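Local coordinates for protein beta-n-acetylhexosaminidase (Streptococcus pneumoniae, PDB 4AZI) that removes terminal beta-linked N-acetylglucosamine from glycans by hydrolysis, as a catalytic module of a family 20 exo-beta-D-N-acetylglucosaminidase, at residues 226-231 and 248-253. The protein carries 2 engineered substitutions. Numbering follows the deposited sequence.
With OAN (O-(2-acetamido-2-deoxy D-glucopyranosylidene) amino-N-phenylcarbamate), chain C.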
# COMPACT_ATOMS: atom_id res chain seq x y z
N ALA A 226 -3.34 7.38 -4.29
CA ALA A 226 -3.08 6.80 -5.61
C ALA A 226 -1.60 6.93 -5.92
O ALA A 226 -0.91 7.75 -5.33
CB ALA A 226 -3.91 7.51 -6.67
N PHE A 227 -1.10 6.12 -6.86
CA PHE A 227 0.27 6.29 -7.35
C PHE A 227 0.33 7.52 -8.23
O PHE A 227 -0.68 7.98 -8.76
CB PHE A 227 0.77 5.05 -8.08
CG PHE A 227 0.89 3.85 -7.20
CD1 PHE A 227 1.77 3.84 -6.13
CD2 PHE A 227 0.10 2.73 -7.43
CE1 PHE A 227 1.88 2.74 -5.31
CE2 PHE A 227 0.20 1.62 -6.62
CZ PHE A 227 1.08 1.63 -5.55
N ASN A 228 1.53 8.08 -8.38
CA ASN A 228 1.66 9.39 -9.03
C ASN A 228 1.48 9.40 -10.55
O ASN A 228 1.15 10.44 -11.11
CB ASN A 228 3.00 10.03 -8.66
CG ASN A 228 4.18 9.21 -9.11
OD1 ASN A 228 4.54 8.22 -8.47
ND2 ASN A 228 4.80 9.62 -10.21
N ASP A 229 1.68 8.24 -11.19
CA ASP A 229 1.77 8.14 -12.67
C ASP A 229 0.75 8.97 -13.46
O ASP A 229 1.12 9.75 -14.34
CB ASP A 229 1.63 6.69 -13.15
CG ASP A 229 2.55 5.73 -12.42
OD1 ASP A 229 2.66 5.80 -11.18
OD2 ASP A 229 3.13 4.87 -13.10
N GLY A 230 -0.53 8.79 -13.15
CA GLY A 230 -1.58 9.32 -13.99
C GLY A 230 -1.92 10.77 -13.73
O GLY A 230 -2.74 11.34 -14.44
N PHE A 231 -1.29 11.37 -12.73
CA PHE A 231 -1.66 12.72 -12.29
C PHE A 231 -0.85 13.81 -12.97
O PHE A 231 0.38 13.86 -12.85
CB PHE A 231 -1.57 12.83 -10.76
CG PHE A 231 -2.65 12.10 -10.02
CD1 PHE A 231 -2.61 10.71 -9.88
CD2 PHE A 231 -3.72 12.79 -9.46
CE1 PHE A 231 -3.62 10.03 -9.21
CE2 PHE A 231 -4.73 12.12 -8.77
CZ PHE A 231 -4.68 10.73 -8.65
N SER A 248 1.15 8.55 -3.71
CA SER A 248 2.25 7.63 -3.46
C SER A 248 3.27 7.82 -4.58
O SER A 248 3.11 7.27 -5.66
CB SER A 248 1.73 6.19 -3.37
OG SER A 248 2.80 5.27 -3.25
N TYR A 249 4.29 8.64 -4.31
CA TYR A 249 5.26 9.02 -5.35
C TYR A 249 6.47 8.10 -5.37
O TYR A 249 7.25 8.05 -4.42
CB TYR A 249 5.72 10.50 -5.21
CG TYR A 249 6.27 11.03 -6.53
CD1 TYR A 249 7.55 10.68 -6.97
CD2 TYR A 249 5.49 11.86 -7.34
CE1 TYR A 249 8.04 11.14 -8.19
CE2 TYR A 249 5.98 12.32 -8.56
CZ TYR A 249 7.26 11.95 -8.98
OH TYR A 249 7.75 12.41 -10.19
N TRP A 250 6.64 7.39 -6.49
CA TRP A 250 7.68 6.38 -6.58
C TRP A 250 8.74 6.69 -7.62
O TRP A 250 9.87 6.24 -7.48
CB TRP A 250 7.06 5.01 -6.82
CG TRP A 250 6.42 4.89 -8.16
CD1 TRP A 250 5.15 5.34 -8.54
CD2 TRP A 250 7.01 4.34 -9.37
NE1 TRP A 250 4.93 5.08 -9.86
CE2 TRP A 250 6.00 4.49 -10.42
CE3 TRP A 250 8.23 3.75 -9.68
CZ2 TRP A 250 6.22 4.05 -11.72
CZ3 TRP A 250 8.44 3.32 -10.99
CH2 TRP A 250 7.46 3.46 -11.98
N SER A 251 8.38 7.43 -8.67
CA SER A 251 9.32 7.76 -9.77
C SER A 251 8.75 8.86 -10.69
O SER A 251 7.53 9.02 -10.79
CB SER A 251 9.69 6.50 -10.58
OG SER A 251 10.38 6.77 -11.78
N LYS A 252 9.64 9.61 -11.33
CA LYS A 252 9.23 10.60 -12.32
C LYS A 252 9.25 9.97 -13.72
O LYS A 252 8.93 10.62 -14.72
CB LYS A 252 10.14 11.84 -12.26
CG LYS A 252 9.67 12.99 -13.14
CD LYS A 252 10.49 14.26 -12.92
CE LYS A 252 11.78 14.32 -13.75
NZ LYS A 252 11.56 14.54 -15.21
N GLY A 253 9.62 8.71 -13.77
CA GLY A 253 9.48 7.94 -14.98
C GLY A 253 10.77 7.69 -15.70
O GLY A 253 11.85 8.09 -15.28
CAH OAN C . 3.69 1.79 -8.71
CAG OAN C . 4.68 0.67 -9.07
OAN OAN C . 5.74 0.57 -8.46
NAI OAN C . 4.31 -0.13 -10.07
CAB OAN C . 5.09 -1.28 -10.57
CAC OAN C . 4.82 -2.50 -9.70
OAJ OAN C . 3.61 -3.13 -10.13
CAD OAN C . 5.97 -3.50 -9.78
OAK OAN C . 5.63 -4.61 -8.96
CAE OAN C . 7.25 -2.84 -9.24
CAF OAN C . 8.50 -3.72 -9.30
OAM OAN C . 8.85 -3.98 -10.67
OAL OAN C . 7.56 -1.58 -9.90
CAA OAN C . 6.60 -0.96 -10.66
NAY OAN C . 7.02 -0.04 -11.49
OAQ OAN C . 8.36 0.19 -11.52
CAP OAN C . 8.85 0.58 -12.73
OAR OAN C . 10.04 0.88 -12.85
NAO OAN C . 7.97 0.62 -13.75
CAS OAN C . 8.25 1.02 -15.00
CAT OAN C . 7.42 1.99 -15.57
CAU OAN C . 7.65 2.44 -16.87
CAV OAN C . 8.72 1.93 -17.60
CAW OAN C . 9.56 0.96 -17.04
CAX OAN C . 9.32 0.50 -15.74
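S248 enters the contact through its backbone: its N donates to A226 O (2.7 Å), and its O accepts a weak bond from N228 N. Its side chain, with OG anti to the backbone N (chi1 174°), lies against F227, OG 3.4 Å from CD1; the hydroxyl is hydrogen-bonded to T275 OG1. Y249 presents one ring face to the N228 amide, stacked with the planes 19° apart and ND2 3.4 Å above the ring, offset toward the rim; its OH is hydrogen-bonded to A260 O. The parallel F227–S248 bridge joins strands 223-227 and 246-249, fifth and sixth of the (beta/alpha)8 TIM barrel, whose C-terminal ends carry the ligand pocket. Beyond the bridge, N228 replaces strand pairing with its side chain: OD1 takes W250 N from above the carbonyl plane, and ND2 reaches S251 O at 2.9 Å. A nearly straight bond from W250 NE1 to D229 OD1 (2.7 Å) restrains the indole; OD1 lies in the ring plane but is met syn, 26° out of the carboxylate plane. D229 OD2 is hydrogen-bonded to Y257 OH. The inhibitor's acetamido methyl CAH sits 3.7 Å above F227's ring centre, but rimward over W250. S251 CB packs over the indole's opposite face.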